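PDB 3N72: putative activator of HSP90 from Plasmodium falciparum, which probably binds the Hsp90 chaperone and stimulates its ATPase activity, the chain here being the N-terminal domain of an Aha1-family co-chaperone. Local coordinates for residues E42-Y47 against D127-K132; F76-S81 against I111-T116; G92-P97 against E136-C141. All blocks are in the same frame, centred on the assembly; numbering follows the deposited sequence.

Contact 1 of 3, residues E42-Y47 against D127-K132; sequences EDLTIY and DSILKK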
ATOM      1  N   GLU B  42     -16.324 -20.838  38.693  1.00 28.81           N
ATOM      2  CA  GLU B  42     -16.785 -20.242  39.944  1.00 28.14           C
ATOM      3  C   GLU B  42     -15.660 -19.677  40.846  1.00 27.19           C
ATOM      4  O   GLU B  42     -15.757 -18.548  41.295  1.00 27.77           O
ATOM      5  CB  GLU B  42     -17.661 -21.259  40.697  1.00 28.37           C
ATOM      6  N   ASP B  43     -14.608 -20.466  41.089  1.00 25.52           N
ATOM      7  CA  ASP B  43     -13.526 -20.141  42.036  1.00 24.91           C
ATOM      8  C   ASP B  43     -12.169 -20.042  41.333  1.00 23.10           C
ATOM      9  O   ASP B  43     -11.129 -19.803  41.984  1.00 22.65           O
ATOM     10  CB  ASP B  43     -13.388 -21.253  43.081  1.00 26.39           C
ATOM     11  CG  ASP B  43     -14.512 -21.274  44.077  1.00 29.12           C
ATOM     12  OD1 ASP B  43     -15.351 -22.188  43.985  1.00 33.08           O
ATOM     13  OD2 ASP B  43     -14.554 -20.393  44.969  1.00 34.48           O
ATOM     14  N   LEU B  44     -12.178 -20.264  40.021  1.00 21.30           N
ATOM     15  CA  LEU B  44     -10.929 -20.373  39.253  1.00 20.82           C
ATOM     16  C   LEU B  44     -11.024 -19.633  37.927  1.00 19.55           C
ATOM     17  O   LEU B  44     -12.060 -19.699  37.263  1.00 18.64           O
ATOM     18  CB  LEU B  44     -10.619 -21.850  38.937  1.00 21.49           C
ATOM     19  CG  LEU B  44      -9.983 -22.787  39.970  1.00 23.59           C
ATOM     20  CD1 LEU B  44      -9.907 -24.209  39.411  1.00 26.29           C
ATOM     21  CD2 LEU B  44      -8.600 -22.307  40.395  1.00 27.56           C
ATOM     22  N   THR B  45      -9.920 -18.996  37.518  1.00 18.31           N
ATOM     23  CA  THR B  45      -9.759 -18.532  36.134  1.00 17.39           C
ATOM     24  C   THR B  45      -8.596 -19.243  35.450  1.00 16.75           C
ATOM     25  O   THR B  45      -7.491 -19.216  35.968  1.00 18.11           O
ATOM     26  CB  THR B  45      -9.523 -17.017  36.095  1.00 17.48           C
ATOM     27  OG1 THR B  45     -10.653 -16.360  36.674  1.00 21.08           O
ATOM     28  CG2 THR B  45      -9.303 -16.494  34.639  1.00 16.81           C
ATOM     29  N   ILE B  46      -8.815 -19.883  34.307  1.00 15.33           N
ATOM     30  CA  ILE B  46      -7.677 -20.392  33.509  1.00 15.05           C
ATOM     31  C   ILE B  46      -7.198 -19.328  32.501  1.00 14.92           C
ATOM     32  O   ILE B  46      -8.023 -18.700  31.833  1.00 15.13           O
ATOM     33  CB  ILE B  46      -7.994 -21.717  32.718  1.00 15.71           C
ATOM     34  CG1 ILE B  46      -8.657 -22.810  33.588  1.00 15.76           C
ATOM     35  CG2 ILE B  46      -6.722 -22.257  32.001  1.00 13.45           C
ATOM     36  CD1 ILE B  46      -7.970 -23.058  34.946  1.00 15.33           C
ATOM     37  N   TYR B  47      -5.885 -19.109  32.393  1.00 14.14           N
ATOM     38  CA  TYR B  47      -5.377 -18.185  31.363  1.00 14.14           C
ATOM     39  C   TYR B  47      -4.072 -18.678  30.763  1.00 13.65           C
ATOM     40  O   TYR B  47      -3.538 -19.722  31.197  1.00 13.59           O
ATOM     41  CB  TYR B  47      -5.281 -16.737  31.878  1.00 14.32           C
ATOM     42  CG  TYR B  47      -4.278 -16.504  32.972  1.00 15.09           C
ATOM     43  CD1 TYR B  47      -3.045 -15.927  32.686  1.00 14.56           C
ATOM     44  CD2 TYR B  47      -4.571 -16.844  34.306  1.00 17.30           C
ATOM     45  CE1 TYR B  47      -2.108 -15.705  33.691  1.00 15.36           C
ATOM     46  CE2 TYR B  47      -3.639 -16.618  35.343  1.00 16.42           C
ATOM     47  CZ  TYR B  47      -2.414 -16.048  35.017  1.00 16.27           C
ATOM     48  OH  TYR B  47      -1.492 -15.818  35.997  1.00 17.31           O
ATOM     49  N   ASP B 127      -8.185 -32.474  34.937  1.00 24.78           N
ATOM     50  CA  ASP B 127      -9.327 -33.368  34.731  1.00 25.42           C
ATOM     51  C   ASP B 127     -10.654 -32.630  34.700  1.00 24.54           C
ATOM     52  O   ASP B 127     -11.501 -32.927  33.864  1.00 25.32           O
ATOM     53  CB  ASP B 127      -9.380 -34.449  35.816  1.00 26.48           C
ATOM     54  CG  ASP B 127      -8.305 -35.497  35.655  1.00 29.43           C
ATOM     55  OD1 ASP B 127      -7.769 -35.684  34.530  1.00 33.09           O
ATOM     56  OD2 ASP B 127      -8.014 -36.160  36.670  1.00 32.49           O
ATOM     57  N   SER B 128     -10.838 -31.670  35.599  1.00 23.31           N
ATOM     58  CA  SER B 128     -12.154 -31.047  35.754  1.00 22.75           C
ATOM     59  C   SER B 128     -12.452 -29.976  34.724  1.00 21.97           C
ATOM     60  O   SER B 128     -13.609 -29.772  34.377  1.00 21.89           O
ATOM     61  CB  SER B 128     -12.366 -30.471  37.153  1.00 22.63           C
ATOM     62  OG  SER B 128     -11.439 -29.451  37.447  1.00 23.65           O
ATOM     63  N   ILE B 129     -11.413 -29.303  34.236  1.00 21.83           N
ATOM     64  CA  ILE B 129     -11.608 -28.145  33.365  1.00 21.21           C
ATOM     65  C   ILE B 129     -10.882 -28.292  32.029  1.00 21.03           C
ATOM     66  O   ILE B 129     -11.478 -28.065  30.968  1.00 20.55           O
ATOM     67  CB  ILE B 129     -11.148 -26.832  34.053  1.00 20.90           C
ATOM     68  CG1 ILE B 129     -11.935 -26.588  35.338  1.00 21.43           C
ATOM     69  CG2 ILE B 129     -11.327 -25.589  33.131  1.00 22.31           C
ATOM     70  CD1 ILE B 129     -11.364 -25.458  36.134  1.00 19.48           C
ATOM     71  N   LEU B 130      -9.601 -28.655  32.073  1.00 20.98           N
ATOM     72  CA  LEU B 130      -8.741 -28.475  30.884  1.00 21.57           C
ATOM     73  C   LEU B 130      -8.957 -29.494  29.773  1.00 22.55           C
ATOM     74  O   LEU B 130      -9.032 -29.124  28.588  1.00 21.19           O
ATOM     75  CB  LEU B 130      -7.251 -28.412  31.258  1.00 21.82           C
ATOM     76  CG  LEU B 130      -6.775 -27.206  32.068  1.00 21.81           C
ATOM     77  CD1 LEU B 130      -5.387 -27.473  32.547  1.00 23.75           C
ATOM     78  CD2 LEU B 130      -6.786 -25.918  31.231  1.00 24.23           C
ATOM     79  N   LYS B 131      -9.050 -30.765  30.149  1.00 24.18           N
ATOM     80  CA  LYS B 131      -9.039 -31.851  29.170  1.00 25.56           C
ATOM     81  C   LYS B 131     -10.224 -31.812  28.215  1.00 25.93           C
ATOM     82  O   LYS B 131     -10.136 -32.331  27.110  1.00 27.07           O
ATOM     83  CB  LYS B 131      -8.920 -33.226  29.849  1.00 26.54           C
ATOM     84  CG  LYS B 131     -10.165 -33.754  30.534  1.00 27.75           C
ATOM     85  CD  LYS B 131      -9.851 -35.120  31.189  1.00 31.31           C
ATOM     86  CE  LYS B 131     -11.017 -35.694  31.965  1.00 32.08           C
ATOM     87  NZ  LYS B 131     -10.650 -37.014  32.542  1.00 34.26           N
ATOM     88  N   LYS B 132     -11.330 -31.204  28.638  1.00 25.66           N
ATOM     89  CA  LYS B 132     -12.476 -31.091  27.753  1.00 25.39           C
ATOM     90  C   LYS B 132     -12.843 -29.622  27.480  1.00 23.90           C
ATOM     91  O   LYS B 132     -12.660 -29.144  26.356  1.00 23.75           O
ATOM     92  CB  LYS B 132     -13.662 -31.938  28.252  1.00 25.82           C
ATOM     93  CG  LYS B 132     -14.792 -32.081  27.236  1.00 28.73           C
ATOM     94  CD  LYS B 132     -16.002 -32.848  27.815  1.00 32.84           C
ATOM     95  CE  LYS B 132     -17.094 -33.075  26.764  1.00 34.80           C
ATOM     96  NZ  LYS B 132     -17.610 -31.793  26.193  1.00 35.78           N
TER
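The seam between the antiparallel sheet and the helix packed on it, at the start of strand 44-62, is where L44 and I46 meet I129 and L130 of helix 120-142. I46 divides its two branches between both helix residues: CG2 lies 3.7 Å from L130 CD2, and CG1 lies 3.9 Å from I129 CG2. The second pair run alongside each other in opposite directions. At the other end of I129, CD1 meets CD1 of L44 at 3.8 Å, the two side chains lying aslant. With CG2 of I129 anti to the backbone N and CG1 beside that N (chi1 -60°), the two branches fork, one to each strand residue. In this helix-on-sheet layer of the Aha1 N-terminal domain, strand 44-47 and helix 127-132 run at 29° to one another, their axes 10.6 Å apart, a spacing that branched aliphatic side chains fill well. L44 and I46 are two positions apart, so both direct CB toward the helix, whereas T45 between them turns away and its OG1 bonds to E40. I125, one turn earlier on the helix, also packs on L44 and I46, and L130 also touches W78 of the neighbouring strand 65-82.

Contact 2 of 3, residues F76-S81 against I111-T116; sequences FEWLYS and INIERT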
ATOM      1  N   PHE B  76       2.700 -22.901  24.132  1.00 13.44           N
ATOM      2  CA  PHE B  76       2.496 -21.869  25.107  1.00 13.45           C
ATOM      3  C   PHE B  76       2.304 -22.476  26.473  1.00 12.54           C
ATOM      4  O   PHE B  76       2.448 -23.684  26.642  1.00 12.40           O
ATOM      5  CB  PHE B  76       1.321 -20.934  24.732  1.00 13.42           C
ATOM      6  CG  PHE B  76      -0.005 -21.626  24.398  1.00 14.21           C
ATOM      7  CD1 PHE B  76      -1.118 -21.438  25.223  1.00 13.09           C
ATOM      8  CD2 PHE B  76      -0.168 -22.377  23.229  1.00 14.07           C
ATOM      9  CE1 PHE B  76      -2.349 -21.989  24.910  1.00 14.72           C
ATOM     10  CE2 PHE B  76      -1.410 -22.959  22.902  1.00 12.02           C
ATOM     11  CZ  PHE B  76      -2.501 -22.761  23.747  1.00 11.48           C
ATOM     12  N   GLU B  77       2.007 -21.633  27.449  1.00 12.97           N
ATOM     13  CA  GLU B  77       1.823 -22.113  28.802  1.00 13.15           C
ATOM     14  C   GLU B  77       0.435 -21.763  29.342  1.00 13.01           C
ATOM     15  O   GLU B  77      -0.167 -20.803  28.902  1.00 12.61           O
ATOM     16  CB  GLU B  77       2.938 -21.588  29.693  1.00 13.49           C
ATOM     17  CG  GLU B  77       4.300 -22.162  29.221  1.00 14.19           C
ATOM     18  CD  GLU B  77       5.525 -21.513  29.909  1.00 16.25           C
ATOM     19  OE1 GLU B  77       5.351 -20.499  30.609  1.00 15.05           O
ATOM     20  OE2 GLU B  77       6.662 -22.042  29.757  1.00 18.48           O
ATOM     21  N   TRP B  78      -0.070 -22.573  30.265  1.00 12.80           N
ATOM     22  CA  TRP B  78      -1.354 -22.270  30.919  1.00 12.72           C
ATOM     23  C   TRP B  78      -1.120 -21.998  32.396  1.00 13.01           C
ATOM     24  O   TRP B  78      -0.176 -22.525  33.002  1.00 13.00           O
ATOM     25  CB  TRP B  78      -2.376 -23.392  30.720  1.00 12.84           C
ATOM     26  CG  TRP B  78      -2.072 -24.728  31.432  1.00 13.25           C
ATOM     27  CD1 TRP B  78      -1.338 -25.772  30.941  1.00 11.89           C
ATOM     28  CD2 TRP B  78      -2.550 -25.145  32.725  1.00 14.11           C
ATOM     29  NE1 TRP B  78      -1.315 -26.813  31.852  1.00 14.00           N
ATOM     30  CE2 TRP B  78      -2.058 -26.463  32.951  1.00 14.19           C
ATOM     31  CE3 TRP B  78      -3.362 -24.541  33.709  1.00 11.48           C
ATOM     32  CZ2 TRP B  78      -2.318 -27.172  34.139  1.00 14.22           C
ATOM     33  CZ3 TRP B  78      -3.640 -25.259  34.879  1.00 14.25           C
ATOM     34  CH2 TRP B  78      -3.117 -26.555  35.083  1.00 14.57           C
ATOM     35  N   LEU B  79      -1.976 -21.153  32.964  1.00 13.02           N
ATOM     36  CA  LEU B  79      -1.855 -20.703  34.341  1.00 13.55           C
ATOM     37  C   LEU B  79      -3.262 -20.660  34.920  1.00 14.92           C
ATOM     38  O   LEU B  79      -4.257 -20.760  34.192  1.00 13.80           O
ATOM     39  CB  LEU B  79      -1.177 -19.310  34.414  1.00 14.15           C
ATOM     40  CG  LEU B  79       0.309 -19.173  33.992  1.00 13.68           C
ATOM     41  CD1 LEU B  79       0.469 -18.754  32.515  1.00 15.31           C
ATOM     42  CD2 LEU B  79       1.044 -18.166  34.890  1.00 15.20           C
ATOM     43  N   TYR B  80      -3.346 -20.488  36.236  1.00 15.31           N
ATOM     44  CA  TYR B  80      -4.663 -20.349  36.842  1.00 16.49           C
ATOM     45  C   TYR B  80      -4.653 -19.395  38.005  1.00 17.13           C
ATOM     46  O   TYR B  80      -3.636 -19.231  38.688  1.00 17.47           O
ATOM     47  CB  TYR B  80      -5.241 -21.708  37.255  1.00 15.83           C
ATOM     48  CG  TYR B  80      -4.445 -22.428  38.319  1.00 17.67           C
ATOM     49  CD1 TYR B  80      -3.291 -23.139  37.979  1.00 16.94           C
ATOM     50  CD2 TYR B  80      -4.846 -22.408  39.661  1.00 18.81           C
ATOM     51  CE1 TYR B  80      -2.553 -23.817  38.937  1.00 19.90           C
ATOM     52  CE2 TYR B  80      -4.096 -23.107  40.646  1.00 19.68           C
ATOM     53  CZ  TYR B  80      -2.940 -23.795  40.255  1.00 21.45           C
ATOM     54  OH  TYR B  80      -2.139 -24.487  41.165  1.00 27.55           O
ATOM     55  N   SER B  81      -5.794 -18.738  38.214  0.50 17.93           N
ATOM     56  CA  SER B  81      -6.010 -17.864  39.354  0.50 18.49           C
ATOM     57  C   SER B  81      -7.066 -18.484  40.258  0.50 18.83           C
ATOM     58  O   SER B  81      -8.116 -18.924  39.792  0.50 18.38           O
ATOM     59  CB  SER B  81      -6.491 -16.480  38.890  0.50 18.71           C
ATOM     60  OG  SER B  81      -5.498 -15.827  38.126  0.50 18.32           O
ATOM     61  N   ILE B 111      -4.781 -30.748  20.605  1.00 17.78           N
ATOM     62  CA  ILE B 111      -4.302 -29.786  21.597  1.00 17.06           C
ATOM     63  C   ILE B 111      -3.757 -30.645  22.742  1.00 17.45           C
ATOM     64  O   ILE B 111      -4.509 -31.379  23.378  1.00 17.53           O
ATOM     65  CB  ILE B 111      -5.423 -28.828  22.085  1.00 17.07           C
ATOM     66  CG1 ILE B 111      -6.014 -28.043  20.914  1.00 16.17           C
ATOM     67  CG2 ILE B 111      -4.895 -27.824  23.116  1.00 16.82           C
ATOM     68  CD1 ILE B 111      -7.337 -27.406  21.234  1.00 14.05           C
ATOM     69  N   ASN B 112      -2.443 -30.609  22.938  1.00 16.90           N
ATOM     70  CA  ASN B 112      -1.799 -31.431  23.951  1.00 17.09           C
ATOM     71  C   ASN B 112      -1.471 -30.571  25.150  1.00 16.23           C
ATOM     72  O   ASN B 112      -0.692 -29.627  25.034  1.00 16.42           O
ATOM     73  CB  ASN B 112      -0.547 -32.084  23.384  1.00 17.90           C
ATOM     74  CG  ASN B 112      -0.854 -32.939  22.155  1.00 19.94           C
ATOM     75  OD1 ASN B 112      -1.827 -33.713  22.155  1.00 22.01           O
ATOM     76  ND2 ASN B 112      -0.059 -32.775  21.095  1.00 21.81           N
ATOM     77  N   ILE B 113      -2.066 -30.911  26.297  1.00 15.70           N
ATOM     78  CA  ILE B 113      -1.890 -30.137  27.534  1.00 15.58           C
ATOM     79  C   ILE B 113      -1.165 -30.988  28.553  1.00 16.58           C
ATOM     80  O   ILE B 113      -1.547 -32.146  28.804  1.00 15.85           O
ATOM     81  CB  ILE B 113      -3.231 -29.615  28.108  1.00 15.13           C
ATOM     82  CG1 ILE B 113      -3.911 -28.692  27.082  1.00 15.74           C
ATOM     83  CG2 ILE B 113      -2.994 -28.839  29.420  1.00 15.11           C
ATOM     84  CD1 ILE B 113      -5.366 -28.417  27.383  1.00 17.06           C
ATOM     85  N   GLU B 114      -0.107 -30.403  29.110  1.00 17.39           N
ATOM     86  CA  GLU B 114       0.698 -31.063  30.150  1.00 18.77           C
ATOM     87  C   GLU B 114       0.670 -30.299  31.454  1.00 18.31           C
ATOM     88  O   GLU B 114       0.453 -29.083  31.467  1.00 17.64           O
ATOM     89  CB  GLU B 114       2.147 -31.173  29.711  1.00 19.64           C
ATOM     90  CG  GLU B 114       2.350 -31.915  28.371  1.00 25.10           C
ATOM     91  CD  GLU B 114       2.807 -33.347  28.549  1.00 32.72           C
ATOM     92  OE1 GLU B 114       2.282 -34.039  29.458  1.00 36.07           O
ATOM     93  OE2 GLU B 114       3.704 -33.775  27.780  1.00 35.58           O
ATOM     94  N   ARG B 115       0.921 -31.014  32.545  0.50 18.29           N
ATOM     95  CA  ARG B 115       1.002 -30.403  33.867  0.50 18.45           C
ATOM     96  C   ARG B 115       2.465 -30.288  34.279  0.50 18.61           C
ATOM     97  O   ARG B 115       3.261 -31.184  33.993  0.50 18.37           O
ATOM     98  CB  ARG B 115       0.199 -31.237  34.857  0.50 19.07           C
ATOM     99  CG  ARG B 115      -1.223 -31.500  34.365  0.50 20.63           C
ATOM    100  CD  ARG B 115      -1.991 -32.432  35.278  0.50 24.51           C
ATOM    101  NE  ARG B 115      -1.373 -33.748  35.375  0.50 28.79           N
ATOM    102  CZ  ARG B 115      -1.823 -34.841  34.767  0.50 30.78           C
ATOM    103  NH1 ARG B 115      -2.900 -34.788  34.001  0.50 29.92           N
ATOM    104  NH2 ARG B 115      -1.182 -35.992  34.923  0.50 31.30           N
ATOM    105  N   THR B 116       2.823 -29.171  34.914  1.00 18.21           N
ATOM    106  CA  THR B 116       4.229 -28.918  35.309  1.00 19.17           C
ATOM    107  C   THR B 116       4.792 -29.914  36.338  1.00 19.65           C
ATOM    108  O   THR B 116       6.010 -30.194  36.353  1.00 20.95           O
ATOM    109  CB  THR B 116       4.448 -27.448  35.730  1.00 18.99           C
ATOM    110  OG1 THR B 116       5.856 -27.167  35.837  1.00 19.82           O
ATOM    111  CG2 THR B 116       3.733 -27.117  37.023  1.00 18.16           C
TER
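W78 brings the five-membered end of its indole against I113, its NE1 lying 3.6 Å and its CD1 3.8 Å from I113 CG2. The two side chains are set roughly perpendicular, the methyl approaching the ring obliquely. Strands 65-82 and 112-115 belong to one curled antiparallel sheet but are not neighbours in it: strand 87-100 lies between them, pairing with both. Their short segments run at 56° to each other, 8.5 Å apart at closest approach, and the tryptophan bridges that distance with its side chain.

The indole is large enough to fill apolar volume and still carries one polar atom, NE1, that needs a partner when buried. The backbone supplies it: NE1 donates to E114 O at 2.9 Å, with a nearly straight N-H...O angle of 166°. CG of W78 stands between the backbone N and the carbonyl carbon (chi1 68°), which turns the NE1 edge toward strand 112-115 while F48 and L130 pack on the same residue. E114 contributes its main-chain oxygen to this bond; its CB points away from W78, and its side chain lies about 4 Å from a bound thiocyanate ion, probably from the crystallisation liquor. R115 adds a loose touch at the indole's edge, its CG being 4.5 Å from W78 CZ2 in one of two modelled conformers. The oxygen of E114 lies close to the indole plane, although the donor NE1 is tilted well out of the carbonyl plane.

Contact 3 of 3, residues G92-P97 against E136-C141; sequences GSVEIP and EKIKEC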
ATOM      1  N   GLY B  92       1.224 -25.371  33.422  1.00 13.17           N
ATOM      2  CA  GLY B  92       1.966 -26.256  32.541  1.00 14.18           C
ATOM      3  C   GLY B  92       2.004 -25.749  31.121  1.00 14.29           C
ATOM      4  O   GLY B  92       1.979 -24.536  30.880  1.00 13.77           O
ATOM      5  N   SER B  93       2.119 -26.686  30.187  1.00 14.87           N
ATOM      6  CA  SER B  93       2.319 -26.344  28.769  1.00 14.95           C
ATOM      7  C   SER B  93       1.134 -26.796  27.931  1.00 14.30           C
ATOM      8  O   SER B  93       0.413 -27.724  28.303  1.00 13.87           O
ATOM      9  CB  SER B  93       3.604 -26.987  28.224  1.00 15.83           C
ATOM     10  OG  SER B  93       3.486 -28.413  28.234  1.00 18.79           O
ATOM     11  N   VAL B  94       0.961 -26.124  26.793  1.00 14.00           N
ATOM     12  CA  VAL B  94      -0.031 -26.471  25.790  1.00 13.08           C
ATOM     13  C   VAL B  94       0.673 -26.437  24.446  1.00 13.40           C
ATOM     14  O   VAL B  94       1.407 -25.484  24.138  1.00 13.59           O
ATOM     15  CB  VAL B  94      -1.198 -25.451  25.700  1.00 13.53           C
ATOM     16  CG1 VAL B  94      -2.291 -26.004  24.798  1.00 11.54           C
ATOM     17  CG2 VAL B  94      -1.767 -25.096  27.069  1.00 13.06           C
ATOM     18  N   GLU B  95       0.444 -27.474  23.648  1.00 13.20           N
ATOM     19  CA  GLU B  95       1.029 -27.554  22.322  1.00 13.37           C
ATOM     20  C   GLU B  95      -0.033 -27.895  21.306  1.00 13.64           C
ATOM     21  O   GLU B  95      -0.739 -28.907  21.438  1.00 13.14           O
ATOM     22  CB  GLU B  95       2.126 -28.611  22.284  1.00 14.76           C
ATOM     23  CG  GLU B  95       2.725 -28.787  20.906  1.00 18.91           C
ATOM     24  CD  GLU B  95       3.336 -30.175  20.674  1.00 25.36           C
ATOM     25  OE1 GLU B  95       2.696 -31.225  20.998  1.00 28.81           O
ATOM     26  OE2 GLU B  95       4.445 -30.201  20.109  1.00 27.35           O
ATOM     27  N   ILE B  96      -0.121 -27.071  20.266  1.00 13.47           N
ATOM     28  CA  ILE B  96      -0.996 -27.368  19.147  1.00 13.33           C
ATOM     29  C   ILE B  96      -0.054 -27.603  17.978  1.00 13.69           C
ATOM     30  O   ILE B  96       0.500 -26.651  17.413  1.00 13.59           O
ATOM     31  CB  ILE B  96      -1.957 -26.225  18.858  1.00 13.01           C
ATOM     32  CG1 ILE B  96      -2.740 -25.863  20.146  1.00 13.06           C
ATOM     33  CG2 ILE B  96      -2.827 -26.562  17.643  1.00 13.08           C
ATOM     34  CD1 ILE B  96      -3.738 -24.706  19.990  1.00 12.08           C
ATOM     35  N   PRO B  97       0.185 -28.875  17.655  1.00 13.71           N
ATOM     36  CA  PRO B  97       1.299 -29.104  16.738  1.00 14.41           C
ATOM     37  C   PRO B  97       0.946 -28.828  15.273  1.00 14.66           C
ATOM     38  O   PRO B  97       1.849 -28.653  14.442  1.00 15.84           O
ATOM     39  CB  PRO B  97       1.625 -30.579  16.966  1.00 14.36           C
ATOM     40  CG  PRO B  97       0.423 -31.156  17.562  1.00 15.18           C
ATOM     41  CD  PRO B  97      -0.216 -30.103  18.360  1.00 13.92           C
ATOM     42  N   GLU B 136     -12.000 -27.094  24.313  1.00 18.88           N
ATOM     43  CA  GLU B 136     -13.130 -26.533  23.571  1.00 19.33           C
ATOM     44  C   GLU B 136     -12.984 -25.010  23.439  1.00 18.16           C
ATOM     45  O   GLU B 136     -13.184 -24.452  22.355  1.00 17.62           O
ATOM     46  CB  GLU B 136     -14.465 -26.890  24.248  1.00 20.24           C
ATOM     47  CG  GLU B 136     -14.958 -28.297  23.947  1.00 26.31           C
ATOM     48  CD  GLU B 136     -16.033 -28.816  24.915  1.00 31.77           C
ATOM     49  OE1 GLU B 136     -16.441 -28.103  25.870  1.00 34.27           O
ATOM     50  OE2 GLU B 136     -16.462 -29.972  24.718  1.00 34.74           O
ATOM     51  N   LYS B 137     -12.617 -24.340  24.535  1.00 16.81           N
ATOM     52  CA  LYS B 137     -12.546 -22.869  24.544  1.00 16.40           C
ATOM     53  C   LYS B 137     -11.365 -22.355  23.714  1.00 15.46           C
ATOM     54  O   LYS B 137     -11.460 -21.291  23.067  1.00 15.22           O
ATOM     55  CB  LYS B 137     -12.486 -22.330  25.975  1.00 17.45           C
ATOM     56  CG  LYS B 137     -13.737 -22.715  26.811  1.00 21.34           C
ATOM     57  CD  LYS B 137     -14.916 -21.765  26.649  1.00 26.23           C
ATOM     58  CE  LYS B 137     -16.243 -22.478  26.960  1.00 30.17           C
ATOM     59  NZ  LYS B 137     -16.828 -23.102  25.722  1.00 32.57           N
ATOM     60  N   ILE B 138     -10.254 -23.093  23.744  1.00 15.10           N
ATOM     61  CA  ILE B 138      -9.090 -22.756  22.891  1.00 15.11           C
ATOM     62  C   ILE B 138      -9.497 -22.815  21.412  1.00 15.05           C
ATOM     63  O   ILE B 138      -9.173 -21.894  20.623  1.00 14.87           O
ATOM     64  CB  ILE B 138      -7.846 -23.651  23.197  1.00 15.51           C
ATOM     65  CG1 ILE B 138      -7.215 -23.236  24.542  1.00 15.62           C
ATOM     66  CG2 ILE B 138      -6.761 -23.534  22.092  1.00 16.35           C
ATOM     67  CD1 ILE B 138      -6.409 -24.322  25.224  1.00 15.08           C
ATOM     68  N   LYS B 139     -10.201 -23.879  21.030  1.00 15.15           N
ATOM     69  CA  LYS B 139     -10.643 -24.016  19.627  1.00 16.52           C
ATOM     70  C   LYS B 139     -11.599 -22.889  19.235  1.00 16.81           C
ATOM     71  O   LYS B 139     -11.497 -22.321  18.133  1.00 16.83           O
ATOM     72  CB  LYS B 139     -11.266 -25.405  19.361  1.00 17.62           C
ATOM     73  CG  LYS B 139     -10.236 -26.535  19.356  1.00 19.18           C
ATOM     74  CD  LYS B 139     -10.787 -27.834  18.819  1.00 24.37           C
ATOM     75  CE  LYS B 139      -9.678 -28.861  18.658  1.00 25.35           C
ATOM     76  NZ  LYS B 139     -10.196 -30.148  18.080  1.00 29.47           N
ATOM     77  N   GLU B 140     -12.502 -22.534  20.147  1.00 16.51           N
ATOM     78  CA  GLU B 140     -13.427 -21.424  19.897  1.00 16.67           C
ATOM     79  C   GLU B 140     -12.662 -20.108  19.709  1.00 15.95           C
ATOM     80  O   GLU B 140     -12.991 -19.312  18.824  1.00 15.10           O
ATOM     81  CB  GLU B 140     -14.427 -21.312  21.045  1.00 17.26           C
ATOM     82  CG  GLU B 140     -15.616 -20.455  20.791  1.00 20.98           C
ATOM     83  CD  GLU B 140     -16.514 -20.322  22.027  1.00 26.37           C
ATOM     84  OE1 GLU B 140     -17.752 -20.374  21.852  1.00 27.95           O
ATOM     85  OE2 GLU B 140     -15.986 -20.164  23.169  1.00 28.98           O
ATOM     86  N   CYS B 141     -11.649 -19.898  20.551  0.50 15.10           N
ATOM     87  CA  CYS B 141     -10.775 -18.736  20.477  0.50 14.71           C
ATOM     88  C   CYS B 141     -10.148 -18.571  19.091  0.50 15.13           C
ATOM     89  O   CYS B 141     -10.039 -17.455  18.582  0.50 15.65           O
ATOM     90  CB  CYS B 141      -9.667 -18.858  21.516  0.50 14.33           C
ATOM     91  SG  CYS B 141      -8.668 -17.377  21.699  0.50 12.29           S
TER
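Apolar packing carries the whole of this contact, through I138 on the helix and the pair V94 and I96 on the strand. I96 CD1 and I138 CG2 are the close partners at 3.9 Å, their side chains lying side by side and pointing opposite ways. I96 keeps CG1 anti to its carbonyl carbon and extends it fully (chi2 179°), which carries the terminal CD1 out to the helix; the CA atoms of I96 and I138 are 10.0 Å apart. The other end of I138 is looser, CD1 standing 4.5 Å from V94 CG1. Beta-branched residues fit such places: they favour the extended backbone of V94 and I96 and offer two branches for filling space. L34 and L37 also touch I138.

Hydrogen bonds flank the apolar contact. Backbone bonds tie V94 to F76 and I96 to I74 on one neighbouring strand, while E95, facing the other way, bonds through OE1 to N112. K139, on a flank of the helix, gives its NZ to the carbonyl oxygens of N107 and Y109. Apolar residues at alternate strand positions, meeting a helix whose sheet-facing side is apolar, are the mark of the two-layer alpha+beta packing by which helix 120-142 covers the antiparallel Aha1 N-terminal sheet.

In the fold
From the N terminus, strand 44-62 opens the first loop, which contact 1 closes some 80 residues later when helix 120-142 returns to it. Within that loop lies contact 2, a shorter closure from strand 65-82 to strand 112-115, spanning strand 87-100 and helix 101-105. Contact 3 starts on strand 87-100 and ends farther along helix 120-142, so its segments alternate with those of both other contacts. The hydrogen-bonded sheet joins neighbours: Y47 O meets L79 N between contacts 1 and 2, and N112 O meets E95 N between contacts 2 and 3. Helix 120-142 thus packs on strand 44-62 near its middle and on strand 87-100 farther along.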